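Local structure of ESX secretion system protein EccC (Thermomonospora curvata, 4NH0) at residues F938-G948 and R1068-S1079; A719-S730 and Y782-T790. The protein forms part of the ESX (type VII) secretion system that exports EsxA and EsxB, and has weak ATPase activity that probably resides in its first FtsK domain alone. All coordinates share one frame; numbering follows the deposited sequence.

Contact 1: F938-G948 and R1068-S1079; sequences FNTDPHFLVFG and RDIGLHLIIARS
His-1073 and Pro-942 meet because the imidazole swings beside its own backbone N (chi1 -62°), which carries ND1 to the carbonyl of Pro-942. The contact joins two parallel central strands, 944-947 and 1072-1078, in the P-loop NTPase sheet of the third FtsK domain; Gly-948 probably begins the Walker A loop, whose ATP-binding residues start at Glu-951. The 2.8 Å bond from His-1073 ND1 to Pro-942 O arrives on a lone pair in the carbonyl plane, although the oxygen is tilted 16° from the ring plane. On the far side of this ring NE2 is held by Glu-1039, so both nitrogens are engaged. The ladder runs from Phe-944 N to Leu-1074 O (2.9 Å) through Ile-1076 N to Phe-944 O, Val-946 N to Ile-1076 O and Arg-1078 N to Val-946 O, and ends in a weak bond from Gly-948 N to Arg-1078 O. Phe-944, Val-946, Ile-1075 and Ala-1077 face helix 954-968, whereas Leu-945, Ile-1076 and Arg-1078 face helix 1090-1097. At the loop end the Arg-1068 guanidinium spreads one face over Thr-940 O. On the face covered by helix 954-968, Val-946 CG1 lies 3.8 Å from Ala-1077 CB.

Contact 2: A719-S730 and Y782-T790; sequences ADRIRRTVAEVS and YEALEDSIT
Aromatic contact opens the interface: Ile-722 puts its CG2 methyl over the centre of the Tyr-782 ring, a CH-pi contact 4.2 Å from the centroid and only 5° off the ring normal. CD1 of the same isoleucine reaches the phenol end, 3.6 Å from Tyr-782 CZ, and Ala-719 CB comes at the ring edge beside OH. Tyr-782 is the first residue to leave the helical conformation after helix 775-781.

Aliphatic packing continues down the helices. Leu-785 CD2 touches both Ile-722 CG2 and Val-726 CG2, each at 3.6 Å. Val-726 uses both branches: CG2 packs on Leu-785 and also nears Ile-789 CD1, while CG1, anti to the backbone N (chi1 -179°), meets Ile-789 CG1 at 3.8 Å and also touches the Ser-788 hydroxyl. These are neighbouring helices of the second FtsK domain, a P-loop NTPase fold; over 719-730 and 784-790 the axes approach to 10.5 Å and run 25° apart, in nearly the same direction. Beneath them lies the central sheet: Ile-722 rests on Leu-694 of strand 689-694, and Ile-789 on Leu-770 and Val-772 of strand 767-772.

Polar groups form no hydrogen bond from one segment to the other. Ser-730 OG instead turns back along its own helix and donates to Val-726 O at 2.8 Å. That carbonyl also takes the backbone N-H of Ser-730, the two donors arriving from opposite faces of its plane. Arg-723 is held by charge, with NH1 paired to Asp-720 OD1 at 3.5 Å and to Glu-928.

Both segments of contact 2 precede those of contact 1 in the chain; they belong to the second and third FtsK domains. Their centres lie 32 Å apart, and the nearest atoms of the two contacts are still about 16 Å apart. Each domain has its own sheet, and the two contacts sit at different levels of a similar P-loop fold: contact 1 pairs strands within a sheet and leads into a nucleotide site, whereas contact 2 packs two helices against a sheet, away from the ATP-binding residues. The helix of contact 2 nevertheless borders the next domain, since Asp-720 forms a salt bridge with Arg-1127, whose strand 1127-1132 belongs to the sheet of contact 1, consistent with a rigid cytoplasmic domain.

Contact 1: F938-G948 and R1068-S1079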
loop_
_atom_site.group_PDB
_atom_site.type_symbol
_atom_site.label_atom_id
_atom_site.label_comp_id
_atom_site.label_asym_id
_atom_site.label_seq_id
_atom_site.Cartn_x
_atom_site.Cartn_y
_atom_site.Cartn_z
ATOM N N PHE A 938 -20.814 44.126 17.741
ATOM C CA PHE A 938 -22.049 44.567 18.378
ATOM C C PHE A 938 -22.779 45.651 17.589
ATOM O O PHE A 938 -23.722 46.261 18.091
ATOM C CB PHE A 938 -21.763 45.069 19.794
ATOM C CG PHE A 938 -21.368 43.985 20.753
ATOM C CD1 PHE A 938 -22.277 43.015 21.134
ATOM C CD2 PHE A 938 -20.091 43.940 21.283
ATOM C CE1 PHE A 938 -21.921 42.017 22.017
ATOM C CE2 PHE A 938 -19.729 42.943 22.168
ATOM C CZ PHE A 938 -20.645 41.982 22.535
ATOM N N ASN A 939 -22.342 45.895 16.360
ATOM C CA ASN A 939 -23.042 46.819 15.478
ATOM C C ASN A 939 -23.964 46.058 14.536
ATOM O O ASN A 939 -24.844 46.640 13.903
ATOM C CB ASN A 939 -22.051 47.668 14.679
ATOM C CG ASN A 939 -21.330 48.685 15.540
ATOM O OD1 ASN A 939 -21.851 49.131 16.561
ATOM N ND2 ASN A 939 -20.125 49.061 15.127
ATOM N N THR A 940 -23.751 44.750 14.454
ATOM C CA THR A 940 -24.565 43.887 13.609
ATOM C C THR A 940 -25.556 43.087 14.449
ATOM O O THR A 940 -26.762 43.125 14.208
ATOM C CB THR A 940 -23.693 42.923 12.790
ATOM O OG1 THR A 940 -22.832 42.192 13.670
ATOM C CG2 THR A 940 -22.845 43.695 11.796
ATOM N N ASP A 941 -25.038 42.364 15.435
ATOM C CA ASP A 941 -25.876 41.616 16.364
ATOM C C ASP A 941 -25.623 42.091 17.791
ATOM O O ASP A 941 -24.510 41.980 18.300
ATOM C CB ASP A 941 -25.617 40.116 16.238
ATOM C CG ASP A 941 -26.031 39.564 14.889
ATOM O OD1 ASP A 941 -26.941 40.145 14.263
ATOM O OD2 ASP A 941 -25.448 38.549 14.454
ATOM N N PRO A 942 -26.668 42.620 18.444
ATOM C CA PRO A 942 -26.565 43.318 19.730
ATOM C C PRO A 942 -26.260 42.436 20.941
ATOM O O PRO A 942 -25.713 42.944 21.918
ATOM C CB PRO A 942 -27.947 43.958 19.882
ATOM C CG PRO A 942 -28.850 43.079 19.108
ATOM C CD PRO A 942 -28.050 42.604 17.936
ATOM N N HIS A 943 -26.597 41.152 20.890
ATOM C CA HIS A 943 -26.487 40.308 22.078
ATOM C C HIS A 943 -25.470 39.179 21.938
ATOM O O HIS A 943 -25.017 38.867 20.838
ATOM C CB HIS A 943 -27.854 39.718 22.427
ATOM C CG HIS A 943 -28.950 40.735 22.495
ATOM N ND1 HIS A 943 -29.075 41.626 23.538
ATOM C CD2 HIS A 943 -29.973 41.001 21.649
ATOM C CE1 HIS A 943 -30.126 42.399 23.332
ATOM N NE2 HIS A 943 -30.689 42.040 22.192
ATOM N N PHE A 944 -25.120 38.573 23.069
ATOM C CA PHE A 944 -24.229 37.418 23.094
ATOM C C PHE A 944 -24.531 36.536 24.303
ATOM O O PHE A 944 -24.851 37.036 25.378
ATOM C CB PHE A 944 -22.765 37.858 23.114
ATOM C CG PHE A 944 -21.791 36.716 23.197
ATOM C CD1 PHE A 944 -21.507 35.949 22.082
ATOM C CD2 PHE A 944 -21.162 36.410 24.391
ATOM C CE1 PHE A 944 -20.616 34.899 22.156
ATOM C CE2 PHE A 944 -20.271 35.362 24.470
ATOM C CZ PHE A 944 -19.997 34.605 23.351
ATOM N N LEU A 945 -24.416 35.225 24.119
ATOM C CA LEU A 945 -24.769 34.266 25.161
ATOM C C LEU A 945 -23.792 33.095 25.200
ATOM O O LEU A 945 -23.404 32.572 24.159
ATOM C CB LEU A 945 -26.196 33.759 24.937
ATOM C CG LEU A 945 -26.768 32.731 25.911
ATOM C CD1 LEU A 945 -26.758 33.268 27.329
ATOM C CD2 LEU A 945 -28.177 32.346 25.494
ATOM N N VAL A 946 -23.397 32.678 26.399
ATOM C CA VAL A 946 -22.431 31.591 26.533
ATOM C C VAL A 946 -22.787 30.611 27.656
ATOM O O VAL A 946 -23.045 31.011 28.789
ATOM C CB VAL A 946 -21.004 32.146 26.769
ATOM C CG1 VAL A 946 -21.006 33.206 27.857
ATOM C CG2 VAL A 946 -20.034 31.025 27.105
ATOM N N PHE A 947 -22.807 29.323 27.319
ATOM C CA PHE A 947 -23.040 28.263 28.295
ATOM C C PHE A 947 -21.748 27.505 28.583
ATOM O O PHE A 947 -20.864 27.430 27.732
ATOM C CB PHE A 947 -24.108 27.286 27.797
ATOM C CG PHE A 947 -25.455 27.909 27.581
ATOM C CD1 PHE A 947 -26.375 27.980 28.614
ATOM C CD2 PHE A 947 -25.812 28.407 26.340
ATOM C CE1 PHE A 947 -27.617 28.548 28.416
ATOM C CE2 PHE A 947 -27.053 28.974 26.137
ATOM C CZ PHE A 947 -27.956 29.044 27.176
ATOM N N GLY A 948 -21.646 26.935 29.780
ATOM C CA GLY A 948 -20.475 26.160 30.153
ATOM C C GLY A 948 -20.510 25.691 31.595
ATOM O O GLY A 948 -21.036 26.381 32.465
ATOM N N ARG A 1068 -32.111 46.853 19.000
ATOM C CA ARG A 1068 -31.330 47.367 17.883
ATOM C C ARG A 1068 -31.655 48.832 17.613
ATOM O O ARG A 1068 -30.768 49.627 17.306
ATOM C CB ARG A 1068 -31.578 46.525 16.631
ATOM C CG ARG A 1068 -30.586 46.771 15.509
ATOM C CD ARG A 1068 -30.601 45.623 14.515
ATOM N NE ARG A 1068 -30.414 44.337 15.181
ATOM C CZ ARG A 1068 -30.312 43.174 14.547
ATOM N NH1 ARG A 1068 -30.375 43.128 13.224
ATOM N NH2 ARG A 1068 -30.143 42.054 15.236
ATOM N N ASP A 1069 -32.931 49.184 17.735
ATOM C CA ASP A 1069 -33.368 50.562 17.537
ATOM C C ASP A 1069 -32.942 51.441 18.707
ATOM O O ASP A 1069 -32.926 52.666 18.603
ATOM C CB ASP A 1069 -34.884 50.626 17.352
ATOM C CG ASP A 1069 -35.333 50.044 16.026
ATOM O OD1 ASP A 1069 -34.573 50.153 15.041
ATOM O OD2 ASP A 1069 -36.445 49.481 15.967
ATOM N N ILE A 1070 -32.602 50.807 19.822
ATOM C CA ILE A 1070 -32.066 51.518 20.974
ATOM C C ILE A 1070 -30.621 51.083 21.198
ATOM O O ILE A 1070 -30.040 50.404 20.353
ATOM C CB ILE A 1070 -32.910 51.269 22.237
ATOM C CG1 ILE A 1070 -32.929 49.783 22.588
ATOM C CG2 ILE A 1070 -34.329 51.771 22.031
ATOM C CD1 ILE A 1070 -33.899 49.428 23.694
ATOM N N GLY A 1071 -30.037 51.473 22.325
ATOM C CA GLY A 1071 -28.643 51.165 22.590
ATOM C C GLY A 1071 -28.441 50.086 23.636
ATOM O O GLY A 1071 -27.599 50.222 24.522
ATOM N N LEU A 1072 -29.206 49.007 23.525
ATOM C CA LEU A 1072 -29.168 47.942 24.522
ATOM C C LEU A 1072 -28.361 46.738 24.048
ATOM O O LEU A 1072 -28.445 46.339 22.887
ATOM C CB LEU A 1072 -30.590 47.510 24.883
ATOM C CG LEU A 1072 -30.747 46.485 26.007
ATOM C CD1 LEU A 1072 -30.080 46.980 27.277
ATOM C CD2 LEU A 1072 -32.216 46.194 26.252
ATOM N N HIS A 1073 -27.577 46.167 24.957
ATOM C CA HIS A 1073 -26.788 44.977 24.659
ATOM C C HIS A 1073 -26.779 44.022 25.848
ATOM O O HIS A 1073 -26.543 44.434 26.983
ATOM C CB HIS A 1073 -25.355 45.357 24.285
ATOM C CG HIS A 1073 -25.251 46.207 23.059
ATOM N ND1 HIS A 1073 -25.601 45.751 21.806
ATOM C CD2 HIS A 1073 -24.832 47.484 22.891
ATOM C CE1 HIS A 1073 -25.405 46.711 20.921
ATOM N NE2 HIS A 1073 -24.940 47.772 21.552
ATOM N N LEU A 1074 -27.037 42.746 25.582
ATOM C CA LEU A 1074 -27.037 41.734 26.631
ATOM C C LEU A 1074 -25.886 40.753 26.461
ATOM O O LEU A 1074 -25.772 40.083 25.434
ATOM C CB LEU A 1074 -28.367 40.979 26.650
ATOM C CG LEU A 1074 -29.363 41.376 27.739
ATOM C CD1 LEU A 1074 -28.819 41.017 29.109
ATOM C CD2 LEU A 1074 -29.682 42.858 27.663
ATOM N N ILE A 1075 -25.034 40.676 27.476
ATOM C CA ILE A 1075 -23.924 39.734 27.483
ATOM C C ILE A 1075 -24.061 38.818 28.691
ATOM O O ILE A 1075 -23.814 39.227 29.825
ATOM C CB ILE A 1075 -22.567 40.455 27.517
ATOM C CG1 ILE A 1075 -22.516 41.536 26.436
ATOM C CG2 ILE A 1075 -21.434 39.463 27.333
ATOM C CD1 ILE A 1075 -21.225 42.306 26.403
ATOM N N ILE A 1076 -24.457 37.573 28.441
ATOM C CA ILE A 1076 -24.872 36.674 29.509
ATOM C C ILE A 1076 -24.061 35.381 29.554
ATOM O O ILE A 1076 -23.791 34.770 28.522
ATOM C CB ILE A 1076 -26.369 36.319 29.363
ATOM C CG1 ILE A 1076 -27.224 37.585 29.386
ATOM C CG2 ILE A 1076 -26.815 35.371 30.455
ATOM C CD1 ILE A 1076 -28.695 37.325 29.180
ATOM N N ALA A 1077 -23.672 34.977 30.760
ATOM C CA ALA A 1077 -23.037 33.684 30.977
ATOM C C ALA A 1077 -23.866 32.849 31.946
ATOM O O ALA A 1077 -24.294 33.341 32.988
ATOM C CB ALA A 1077 -21.632 33.860 31.504
ATOM N N ARG A 1078 -24.086 31.584 31.603
ATOM C CA ARG A 1078 -24.871 30.699 32.453
ATOM C C ARG A 1078 -24.191 29.347 32.624
ATOM O O ARG A 1078 -23.533 28.854 31.709
ATOM C CB ARG A 1078 -26.275 30.507 31.876
ATOM C CG ARG A 1078 -27.231 29.801 32.823
ATOM C CD ARG A 1078 -28.538 29.435 32.146
ATOM N NE ARG A 1078 -29.441 28.762 33.075
ATOM C CZ ARG A 1078 -29.232 27.544 33.563
ATOM N NH1 ARG A 1078 -28.151 26.863 33.213
ATOM N NH2 ARG A 1078 -30.104 27.006 34.403
ATOM N N SER A 1079 -24.355 28.750 33.801
ATOM C CA SER A 1079 -23.808 27.427 34.070
ATOM C C SER A 1079 -24.465 26.375 33.189
ATOM O O SER A 1079 -25.441 26.651 32.494
ATOM C CB SER A 1079 -23.983 27.058 35.544
ATOM O OG SER A 1079 -23.447 25.774 35.810
#

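Contact 2: A719-S730 and Y782-T790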
loop_
_atom_site.group_PDB
_atom_site.type_symbol
_atom_site.label_atom_id
_atom_site.label_comp_id
_atom_site.label_asym_id
_atom_site.label_seq_id
_atom_site.Cartn_x
_atom_site.Cartn_y
_atom_site.Cartn_z
ATOM N N ALA A 719 -8.677 12.870 18.351
ATOM C CA ALA A 719 -9.616 13.477 17.413
ATOM C C ALA A 719 -9.237 14.912 17.058
ATOM O O ALA A 719 -9.486 15.366 15.943
ATOM C CB ALA A 719 -11.023 13.435 17.983
ATOM N N ASP A 720 -8.642 15.621 18.010
ATOM C CA ASP A 720 -8.257 17.011 17.796
ATOM C C ASP A 720 -7.173 17.135 16.729
ATOM O O ASP A 720 -7.208 18.043 15.901
ATOM C CB ASP A 720 -7.777 17.643 19.104
ATOM C CG ASP A 720 -8.897 17.839 20.103
ATOM O OD1 ASP A 720 -9.520 18.921 20.094
ATOM O OD2 ASP A 720 -9.154 16.914 20.902
ATOM N N ARG A 721 -6.215 16.215 16.752
ATOM C CA ARG A 721 -5.103 16.251 15.811
ATOM C C ARG A 721 -5.528 15.756 14.435
ATOM O O ARG A 721 -4.916 16.100 13.427
ATOM C CB ARG A 721 -3.934 15.414 16.334
ATOM C CG ARG A 721 -2.629 15.642 15.597
ATOM C CD ARG A 721 -1.457 15.037 16.346
ATOM N NE ARG A 721 -0.187 15.573 15.870
ATOM C CZ ARG A 721 0.418 16.630 16.400
ATOM N NH1 ARG A 721 -0.132 17.263 17.427
ATOM N NH2 ARG A 721 1.572 17.056 15.906
ATOM N N ILE A 722 -6.582 14.949 14.401
ATOM C CA ILE A 722 -7.096 14.410 13.147
ATOM C C ILE A 722 -7.717 15.511 12.294
ATOM O O ILE A 722 -7.450 15.603 11.098
ATOM C CB ILE A 722 -8.136 13.303 13.397
ATOM C CG1 ILE A 722 -7.449 12.041 13.920
ATOM C CG2 ILE A 722 -8.887 12.971 12.123
ATOM C CD1 ILE A 722 -8.408 10.951 14.325
ATOM N N ARG A 723 -8.538 16.350 12.917
ATOM C CA ARG A 723 -9.173 17.456 12.212
ATOM C C ARG A 723 -8.134 18.461 11.734
ATOM O O ARG A 723 -8.227 18.986 10.627
ATOM C CB ARG A 723 -10.194 18.159 13.106
ATOM C CG ARG A 723 -11.205 17.240 13.763
ATOM C CD ARG A 723 -12.244 18.048 14.520
ATOM N NE ARG A 723 -12.788 17.319 15.659
ATOM C CZ ARG A 723 -12.314 17.417 16.896
ATOM N NH1 ARG A 723 -11.285 18.211 17.151
ATOM N NH2 ARG A 723 -12.868 16.721 17.879
ATOM N N ARG A 724 -7.143 18.722 12.580
ATOM C CA ARG A 724 -6.107 19.700 12.274
ATOM C C ARG A 724 -5.159 19.218 11.183
ATOM O O ARG A 724 -4.692 20.011 10.368
ATOM C CB ARG A 724 -5.315 20.046 13.536
ATOM C CG ARG A 724 -6.037 20.996 14.472
ATOM C CD ARG A 724 -6.376 22.291 13.758
ATOM N NE ARG A 724 -5.194 22.902 13.159
ATOM C CZ ARG A 724 -5.233 23.856 12.235
ATOM N NH1 ARG A 724 -6.397 24.309 11.797
ATOM N NH2 ARG A 724 -4.107 24.353 11.746
ATOM N N THR A 725 -4.875 17.920 11.173
ATOM C CA THR A 725 -4.013 17.331 10.154
ATOM C C THR A 725 -4.603 17.554 8.766
ATOM O O THR A 725 -3.881 17.821 7.808
ATOM C CB THR A 725 -3.809 15.824 10.388
ATOM O OG1 THR A 725 -3.226 15.613 11.679
ATOM C CG2 THR A 725 -2.895 15.236 9.330
ATOM N N VAL A 726 -5.923 17.456 8.668
ATOM C CA VAL A 726 -6.617 17.687 7.410
ATOM C C VAL A 726 -6.755 19.183 7.147
ATOM O O VAL A 726 -6.647 19.636 6.008
ATOM C CB VAL A 726 -8.009 17.025 7.410
ATOM C CG1 VAL A 726 -8.711 17.247 6.082
ATOM C CG2 VAL A 726 -7.885 15.542 7.702
ATOM N N ALA A 727 -6.979 19.948 8.210
ATOM C CA ALA A 727 -7.143 21.393 8.097
ATOM C C ALA A 727 -5.849 22.072 7.666
ATOM O O ALA A 727 -5.872 23.059 6.933
ATOM C CB ALA A 727 -7.625 21.974 9.414
ATOM N N GLU A 728 -4.722 21.541 8.127
ATOM C CA GLU A 728 -3.421 22.106 7.795
ATOM C C GLU A 728 -3.128 21.970 6.306
ATOM O O GLU A 728 -2.639 22.904 5.673
ATOM C CB GLU A 728 -2.317 21.429 8.610
ATOM C CG GLU A 728 -0.949 22.055 8.424
ATOM C CD GLU A 728 -0.874 23.452 8.999
ATOM O OE1 GLU A 728 -1.461 23.679 10.075
ATOM O OE2 GLU A 728 -0.238 24.324 8.372
ATOM N N VAL A 729 -3.431 20.801 5.752
ATOM C CA VAL A 729 -3.197 20.537 4.339
ATOM C C VAL A 729 -4.180 21.318 3.472
ATOM O O VAL A 729 -3.819 21.821 2.409
ATOM C CB VAL A 729 -3.311 19.034 4.025
ATOM C CG1 VAL A 729 -3.036 18.771 2.557
ATOM C CG2 VAL A 729 -2.353 18.240 4.894
ATOM N N SER A 730 -5.420 21.421 3.939
ATOM C CA SER A 730 -6.445 22.181 3.235
ATOM C C SER A 730 -6.029 23.638 3.088
ATOM O O SER A 730 -6.260 24.257 2.052
ATOM C CB SER A 730 -7.783 22.092 3.970
ATOM O OG SER A 730 -8.234 20.752 4.056
ATOM N N TYR A 782 -15.648 10.348 11.214
ATOM C CA TYR A 782 -15.431 11.713 10.750
ATOM C C TYR A 782 -15.975 11.907 9.339
ATOM O O TYR A 782 -15.207 12.069 8.392
ATOM C CB TYR A 782 -13.941 12.063 10.780
ATOM C CG TYR A 782 -13.266 11.794 12.106
ATOM C CD1 TYR A 782 -13.256 12.752 13.109
ATOM C CD2 TYR A 782 -12.633 10.584 12.348
ATOM C CE1 TYR A 782 -12.638 12.509 14.320
ATOM C CE2 TYR A 782 -12.014 10.333 13.556
ATOM C CZ TYR A 782 -12.020 11.298 14.538
ATOM O OH TYR A 782 -11.403 11.050 15.742
ATOM N N GLU A 783 -17.298 11.887 9.203
ATOM C CA GLU A 783 -17.937 12.038 7.899
ATOM C C GLU A 783 -17.562 13.361 7.239
ATOM O O GLU A 783 -17.400 13.435 6.021
ATOM C CB GLU A 783 -19.458 11.930 8.031
ATOM C CG GLU A 783 -20.222 12.423 6.810
ATOM C CD GLU A 783 -21.643 11.905 6.753
ATOM O OE1 GLU A 783 -22.008 11.068 7.604
ATOM O OE2 GLU A 783 -22.397 12.336 5.854
ATOM N N ALA A 784 -17.411 14.399 8.055
ATOM C CA ALA A 784 -17.079 15.729 7.561
ATOM C C ALA A 784 -15.754 15.743 6.805
ATOM O O ALA A 784 -15.574 16.515 5.866
ATOM C CB ALA A 784 -17.036 16.720 8.713
ATOM N N LEU A 785 -14.834 14.879 7.218
ATOM C CA LEU A 785 -13.504 14.834 6.626
ATOM C C LEU A 785 -13.473 14.021 5.336
ATOM O O LEU A 785 -12.485 14.051 4.607
ATOM C CB LEU A 785 -12.493 14.261 7.621
ATOM C CG LEU A 785 -11.793 15.234 8.572
ATOM C CD1 LEU A 785 -12.785 16.056 9.374
ATOM C CD2 LEU A 785 -10.874 14.469 9.501
ATOM N N GLU A 786 -14.547 13.290 5.061
ATOM C CA GLU A 786 -14.624 12.514 3.829
ATOM C C GLU A 786 -14.662 13.442 2.626
ATOM O O GLU A 786 -13.882 13.290 1.690
ATOM C CB GLU A 786 -15.851 11.602 3.823
ATOM C CG GLU A 786 -16.004 10.809 2.533
ATOM C CD GLU A 786 -17.222 9.910 2.530
ATOM O OE1 GLU A 786 -18.110 10.102 3.385
ATOM O OE2 GLU A 786 -17.293 9.009 1.668
ATOM N N ASP A 787 -15.575 14.407 2.659
ATOM C CA ASP A 787 -15.711 15.370 1.576
ATOM C C ASP A 787 -14.544 16.348 1.583
ATOM O O ASP A 787 -14.188 16.913 0.550
ATOM C CB ASP A 787 -17.036 16.126 1.691
ATOM C CG ASP A 787 -18.213 15.204 1.934
ATOM O OD1 ASP A 787 -18.617 14.489 0.992
ATOM O OD2 ASP A 787 -18.736 15.194 3.068
ATOM N N SER A 788 -13.957 16.544 2.758
ATOM C CA SER A 788 -12.808 17.428 2.906
ATOM C C SER A 788 -11.595 16.871 2.172
ATOM O O SER A 788 -11.054 17.515 1.275
ATOM C CB SER A 788 -12.481 17.633 4.386
ATOM O OG SER A 788 -11.361 18.481 4.549
ATOM N N ILE A 789 -11.180 15.667 2.553
ATOM C CA ILE A 789 -10.040 15.005 1.929
ATOM C C ILE A 789 -10.322 14.705 0.458
ATOM O O ILE A 789 -9.410 14.660 -0.363
ATOM C CB ILE A 789 -9.679 13.702 2.678
ATOM C CG1 ILE A 789 -9.296 14.013 4.124
ATOM C CG2 ILE A 789 -8.537 12.974 1.996
ATOM C CD1 ILE A 789 -8.780 12.817 4.893
ATOM N N THR A 790 -11.595 14.523 0.125
ATOM C CA THR A 790 -11.991 14.242 -1.251
ATOM C C THR A 790 -11.618 15.393 -2.179
ATOM O O THR A 790 -11.075 15.175 -3.261
ATOM C CB THR A 790 -13.502 13.976 -1.363
ATOM O OG1 THR A 790 -13.853 12.859 -0.538
ATOM C CG2 THR A 790 -13.888 13.673 -2.800
#